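Local coordinates for endoglucanase, glycoside hydrolase family 5 protein (Cytophaga hutchinsonii, PDB 5IHS) that probably hydrolyses internal beta-1,4-glucosidic bonds of cellulose, as an endoglucanase of glycoside hydrolase family 5, at residues A[50-55]-A[81-86]; A[200-205]-A[231-236]. All coordinates share one frame; numbering follows the deposited sequence.

Contact 1 of 2, residues A[50-55]-A[81-86]; sequences VQLRGM and CTVVRA
Residues 53-55 and 83-86 run side by side as parallel strands, with axes 5.0 Å apart at closest and an angle of 38° between their directions. Met55 pairs with Val84. Thr82 N gives a nearly straight bond of 3.0 Å to Arg53 O. Further along, Arg85 N bonds to Met55 O at 3.0 Å, in the plane of that carbonyl. Between these two, the bond from Met55 N to Val83 O is weak, at 3.5 Å.

Thr82 also supplies a side-chain acceptor. Its OG1 sits between its own backbone N and carbonyl carbon (chi1 57°), and this turns it to the amide of Arg53. The N-H of Arg53 meets Thr82 OG1 at 3.1 Å and 168°. The same hydroxyl donates to a water, which in turn donates to Gln51 O. Thr82 thus holds the first residue of the strand directly and the loop before it through the water.

The two strands are neighbours in the eight-stranded TIM barrel of the cellulase domain. Helix 69-77 joins them in a beta-alpha-beta unit. Strand 279-284 lies along the other edge of strand 53-57 and completes the ring.

Leu52 and Val83 cross at about a right angle, and CB of Leu52 rests 3.8 Å from CG1 of Val83. Gly54 has no side chain, and its CA lies 3.7 Å from Cys81 SG. The same sulfur touches CG of Met55. From there the Met55 chain bends at chi2 and chi3 and leads off toward helix 311-329, where it meets Val316. Arg85 lends mainly its backbone here. Its guanidinium forms salt bridges with Glu156 and Glu248. Arg53 likewise turns its charged end elsewhere, to Asp273.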
loop_
_atom_site.group_PDB
_atom_site.type_symbol
_atom_site.label_atom_id
_atom_site.label_comp_id
_atom_site.label_asym_id
_atom_site.label_seq_id
_atom_site.Cartn_x
_atom_site.Cartn_y
_atom_site.Cartn_z
ATOM N N VAL A 50 9.973 9.632 -7.768
ATOM C CA VAL A 50 10.079 8.732 -6.628
ATOM C C VAL A 50 9.377 7.417 -6.925
ATOM O O VAL A 50 8.244 7.400 -7.427
ATOM C CB VAL A 50 9.492 9.389 -5.363
ATOM C CG1 VAL A 50 9.562 8.445 -4.183
ATOM C CG2 VAL A 50 10.215 10.679 -5.037
ATOM N N GLN A 51 10.041 6.317 -6.562
ATOM C CA GLN A 51 9.457 4.981 -6.582
ATOM C C GLN A 51 9.757 4.326 -5.239
ATOM O O GLN A 51 10.926 4.127 -4.892
ATOM C CB GLN A 51 10.027 4.137 -7.719
ATOM C CG GLN A 51 9.326 2.797 -7.854
ATOM C CD GLN A 51 9.961 1.910 -8.886
ATOM O OE1 GLN A 51 10.973 2.264 -9.495
ATOM N NE2 GLN A 51 9.388 0.738 -9.073
ATOM N N LEU A 52 8.710 4.026 -4.480
ATOM C CA LEU A 52 8.813 3.392 -3.177
ATOM C C LEU A 52 8.616 1.887 -3.332
ATOM O O LEU A 52 7.911 1.427 -4.232
ATOM C CB LEU A 52 7.744 3.951 -2.232
ATOM C CG LEU A 52 7.804 5.467 -2.027
ATOM C CD1 LEU A 52 6.665 5.929 -1.131
ATOM C CD2 LEU A 52 9.150 5.934 -1.464
ATOM N N ARG A 53 9.235 1.115 -2.442
ATOM C CA ARG A 53 9.015 -0.326 -2.409
ATOM C C ARG A 53 9.055 -0.772 -0.962
ATOM O O ARG A 53 9.910 -0.319 -0.190
ATOM C CB ARG A 53 10.089 -1.116 -3.161
ATOM C CG ARG A 53 10.381 -0.696 -4.582
ATOM C CD ARG A 53 11.603 -1.483 -5.073
ATOM N NE ARG A 53 11.924 -1.167 -6.452
ATOM C CZ ARG A 53 12.640 -0.123 -6.830
ATOM N NH1 ARG A 53 13.184 0.690 -5.931
ATOM N NH2 ARG A 53 12.845 0.083 -8.123
ATOM N N GLY A 54 8.131 -1.646 -0.592
ATOM C CA GLY A 54 8.103 -2.115 0.771
ATOM C C GLY A 54 7.157 -3.263 0.991
ATOM O O GLY A 54 6.911 -4.083 0.092
ATOM N N MET A 55 6.647 -3.327 2.218
ATOM C CA MET A 55 5.832 -4.433 2.681
ATOM C C MET A 55 4.510 -3.936 3.234
ATOM O O MET A 55 4.444 -2.890 3.897
ATOM C CB MET A 55 6.526 -5.214 3.796
ATOM C CG MET A 55 7.764 -5.971 3.347
ATOM S SD MET A 55 7.462 -7.162 2.034
ATOM C CE MET A 55 6.453 -8.402 2.868
ATOM N N CYS A 81 12.928 -1.557 3.397
ATOM C CA CYS A 81 11.677 -0.925 2.993
ATOM C C CYS A 81 11.787 0.595 3.043
ATOM O O CYS A 81 12.269 1.166 4.029
ATOM C CB CYS A 81 10.543 -1.335 3.931
ATOM S SG CYS A 81 10.007 -3.023 3.820
ATOM N N THR A 82 11.268 1.253 2.004
ATOM C CA THR A 82 11.084 2.698 2.023
ATOM C C THR A 82 9.641 3.100 2.304
ATOM O O THR A 82 9.366 4.297 2.472
ATOM C CB THR A 82 11.590 3.328 0.727
ATOM O OG1 THR A 82 10.903 2.725 -0.372
ATOM C CG2 THR A 82 13.098 3.146 0.578
ATOM N N VAL A 83 8.738 2.119 2.404
ATOM C CA VAL A 83 7.342 2.338 2.752
ATOM C C VAL A 83 6.854 1.074 3.458
ATOM O O VAL A 83 7.301 -0.042 3.159
ATOM C CB VAL A 83 6.501 2.680 1.490
ATOM C CG1 VAL A 83 6.535 1.542 0.451
ATOM C CG2 VAL A 83 5.067 3.046 1.848
ATOM N N VAL A 84 5.908 1.256 4.382
ATOM C CA VAL A 84 5.188 0.166 5.034
ATOM C C VAL A 84 3.705 0.502 4.971
ATOM O O VAL A 84 3.318 1.673 5.069
ATOM C CB VAL A 84 5.671 -0.050 6.496
ATOM C CG1 VAL A 84 5.494 1.201 7.355
ATOM C CG2 VAL A 84 4.977 -1.240 7.147
ATOM N N ARG A 85 2.869 -0.525 4.822
ATOM C CA ARG A 85 1.419 -0.363 4.706
ATOM C C ARG A 85 0.714 -0.983 5.903
ATOM O O ARG A 85 0.911 -2.162 6.213
ATOM C CB ARG A 85 0.932 -0.977 3.397
ATOM C CG ARG A 85 -0.576 -1.027 3.171
ATOM C CD ARG A 85 -0.809 -1.537 1.781
ATOM N NE ARG A 85 -2.173 -1.578 1.266
ATOM C CZ ARG A 85 -2.880 -2.681 1.011
ATOM N NH1 ARG A 85 -2.497 -3.886 1.422
ATOM N NH2 ARG A 85 -4.010 -2.556 0.333
ATOM N N ALA A 86 -0.109 -0.174 6.571
ATOM C CA ALA A 86 -0.929 -0.595 7.703
ATOM C C ALA A 86 -2.318 -0.919 7.160
ATOM O O ALA A 86 -3.053 -0.013 6.759
ATOM C CB ALA A 86 -0.990 0.515 8.749
HETATM O O HOH W 1 12.226 2.993 -2.725
#

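Contact 2 of 2, residues A[200-205]-A[231-236]; sequences QLVTEA and RNEAQK
Glu233 reaches from helix 228-239 to the start of helix 202-207, where Thr203 receives its carboxylate. Both helices belong to the outer layer of the TIM barrel, and helix 228-239 follows strand 215-221. From CB of Glu233, the anti setting of CG to the backbone N (chi1 172°) brings CG to Gln200 O, at 3.4 Å. CG also touches CG2 of Val202, at 3.9 Å. The chain then bends at chi2 (78°), which carries CD to the Thr203 side chain, 3.5 Å from its CG2. OE1 lies less close, 3.6 Å from Thr203 OG1. OE2 makes the bonds. Thr203 OG1 donates to Glu233 OE2 at 2.6 Å, on the syn side, and Thr203 N donates to the same oxygen at 2.9 Å, on the anti side. Both donors come from one face of the carboxylate and lie about 30° out of its plane. Beside this grip, CG2 of Thr203 packs on CB of Lys236 at 3.7 Å.

An alanine in place of Glu233 would probably leave Thr203 N and OG1 without their shared acceptor and open a gap beside Val202.

The acceptor sits at the N-terminal end of helix 202-207. Glu233 OE2 takes the N-H of Thr203 in the first turn, and its negative charge is likely to suit the positive end of the helix dipole.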
loop_
_atom_site.group_PDB
_atom_site.type_symbol
_atom_site.label_atom_id
_atom_site.label_comp_id
_atom_site.label_asym_id
_atom_site.label_seq_id
_atom_site.Cartn_x
_atom_site.Cartn_y
_atom_site.Cartn_z
ATOM N N GLN A 200 -8.334 -3.928 -9.953
ATOM C CA GLN A 200 -7.783 -4.285 -11.255
ATOM C C GLN A 200 -8.133 -3.308 -12.363
ATOM O O GLN A 200 -7.302 -3.062 -13.242
ATOM C CB GLN A 200 -8.233 -5.689 -11.677
ATOM C CG GLN A 200 -7.644 -6.752 -10.795
ATOM C CD GLN A 200 -8.281 -8.108 -10.984
ATOM O OE1 GLN A 200 -8.838 -8.412 -12.040
ATOM N NE2 GLN A 200 -8.205 -8.932 -9.955
ATOM N N LEU A 201 -9.349 -2.763 -12.362
ATOM C CA LEU A 201 -9.892 -2.087 -13.542
ATOM C C LEU A 201 -9.562 -0.589 -13.531
ATOM O O LEU A 201 -10.421 0.299 -13.517
ATOM C CB LEU A 201 -11.380 -2.389 -13.694
ATOM C CG LEU A 201 -11.672 -3.887 -13.903
ATOM C CD1 LEU A 201 -13.170 -4.126 -14.018
ATOM C CD2 LEU A 201 -10.949 -4.481 -15.099
ATOM N N VAL A 202 -8.254 -0.328 -13.583
ATOM C CA VAL A 202 -7.737 1.031 -13.530
ATOM C C VAL A 202 -8.160 1.851 -14.739
ATOM O O VAL A 202 -8.221 3.079 -14.652
ATOM C CB VAL A 202 -6.213 1.028 -13.295
ATOM C CG1 VAL A 202 -5.916 0.592 -11.870
ATOM C CG2 VAL A 202 -5.478 0.119 -14.283
ATOM N N THR A 203 -8.457 1.221 -15.880
ATOM C CA THR A 203 -8.897 2.013 -17.033
ATOM C C THR A 203 -10.230 2.713 -16.784
ATOM O O THR A 203 -10.504 3.745 -17.407
ATOM C CB THR A 203 -9.008 1.177 -18.305
ATOM O OG1 THR A 203 -9.921 0.090 -18.102
ATOM C CG2 THR A 203 -7.654 0.673 -18.758
ATOM N N GLU A 204 -11.087 2.171 -15.912
ATOM C CA GLU A 204 -12.362 2.838 -15.650
ATOM C C GLU A 204 -12.144 4.133 -14.878
ATOM O O GLU A 204 -12.804 5.148 -15.143
ATOM C CB GLU A 204 -13.319 1.906 -14.904
ATOM C CG GLU A 204 -13.659 0.668 -15.690
ATOM C CD GLU A 204 -14.584 -0.303 -14.979
ATOM O OE1 GLU A 204 -14.741 -0.211 -13.735
ATOM O OE2 GLU A 204 -15.143 -1.169 -15.687
ATOM N N ALA A 205 -11.211 4.118 -13.921
ATOM C CA ALA A 205 -10.831 5.342 -13.228
ATOM C C ALA A 205 -10.154 6.309 -14.190
ATOM O O ALA A 205 -10.394 7.520 -14.134
ATOM C CB ALA A 205 -9.920 5.002 -12.043
ATOM N N ARG A 231 -1.080 -6.323 -17.045
ATOM C CA ARG A 231 -0.107 -5.301 -17.418
ATOM C C ARG A 231 -0.635 -4.444 -18.560
ATOM O O ARG A 231 -0.421 -3.228 -18.579
ATOM C CB ARG A 231 1.236 -5.931 -17.784
ATOM C CG ARG A 231 1.985 -6.498 -16.589
ATOM C CD ARG A 231 3.420 -6.905 -16.940
ATOM N NE ARG A 231 3.497 -8.135 -17.723
ATOM C CZ ARG A 231 3.476 -9.364 -17.220
ATOM N NH1 ARG A 231 3.367 -9.563 -15.915
ATOM N NH2 ARG A 231 3.574 -10.410 -18.033
ATOM N N ASN A 232 -1.359 -5.049 -19.506
ATOM C CA ASN A 232 -1.927 -4.274 -20.604
ATOM C C ASN A 232 -2.996 -3.308 -20.108
ATOM O O ASN A 232 -3.082 -2.168 -20.586
ATOM C CB ASN A 232 -2.518 -5.203 -21.666
ATOM C CG ASN A 232 -1.469 -5.955 -22.445
ATOM O OD1 ASN A 232 -0.297 -5.588 -22.447
ATOM N ND2 ASN A 232 -1.891 -7.020 -23.119
ATOM N N GLU A 233 -3.828 -3.750 -19.155
ATOM C CA GLU A 233 -4.801 -2.860 -18.526
ATOM C C GLU A 233 -4.095 -1.676 -17.874
ATOM O O GLU A 233 -4.505 -0.519 -18.036
ATOM C CB GLU A 233 -5.604 -3.668 -17.495
ATOM C CG GLU A 233 -6.550 -2.886 -16.579
ATOM C CD GLU A 233 -7.847 -2.475 -17.240
ATOM O OE1 GLU A 233 -8.174 -3.030 -18.317
ATOM O OE2 GLU A 233 -8.536 -1.599 -16.668
ATOM N N ALA A 234 -3.034 -1.949 -17.115
ATOM C CA ALA A 234 -2.284 -0.876 -16.472
ATOM C C ALA A 234 -1.717 0.099 -17.497
ATOM O O ALA A 234 -1.823 1.319 -17.329
ATOM C CB ALA A 234 -1.174 -1.484 -15.619
ATOM N N GLN A 235 -1.121 -0.420 -18.575
ATOM C CA GLN A 235 -0.546 0.455 -19.598
ATOM C C GLN A 235 -1.609 1.350 -20.227
ATOM O O GLN A 235 -1.365 2.537 -20.480
ATOM C CB GLN A 235 0.157 -0.382 -20.669
ATOM C CG GLN A 235 0.790 0.446 -21.777
ATOM C CD GLN A 235 1.940 1.310 -21.262
ATOM O OE1 GLN A 235 2.961 0.790 -20.796
ATOM N NE2 GLN A 235 1.770 2.631 -21.315
ATOM N N LYS A 236 -2.797 0.797 -20.481
ATOM C CA LYS A 236 -3.876 1.598 -21.050
ATOM C C LYS A 236 -4.293 2.723 -20.107
ATOM O O LYS A 236 -4.604 3.829 -20.552
ATOM C CB LYS A 236 -5.056 0.696 -21.425
ATOM C CG LYS A 236 -4.759 -0.205 -22.622
ATOM C CD LYS A 236 -5.880 -1.184 -22.927
ATOM C CE LYS A 236 -5.448 -2.184 -23.999
ATOM N NZ LYS A 236 -6.560 -3.038 -24.498
#

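Contact 1 comes first along the chain and closes before contact 2 opens. Their centres are 22 Å apart, and their nearest atoms about 11 Å, so they do not touch. Both belong to the same TIM barrel but to different layers of it. Residues 50-55 and 81-86 lead into and form part of the first two barrel strands, 53-57 and 83-89. The centre of contact 1 is about 7 Å from the centre of the chain, and the residues that touch there are all buried. Residues 200-205 enter helix 202-207, and 231-236 are part of helix 228-239. This contact, centred about 18 Å out, is partly buried. Strand 215-221 runs between these helices in sequence. Contact 1 thus joins strands within the barrel wall, while contact 2 joins two outer helices.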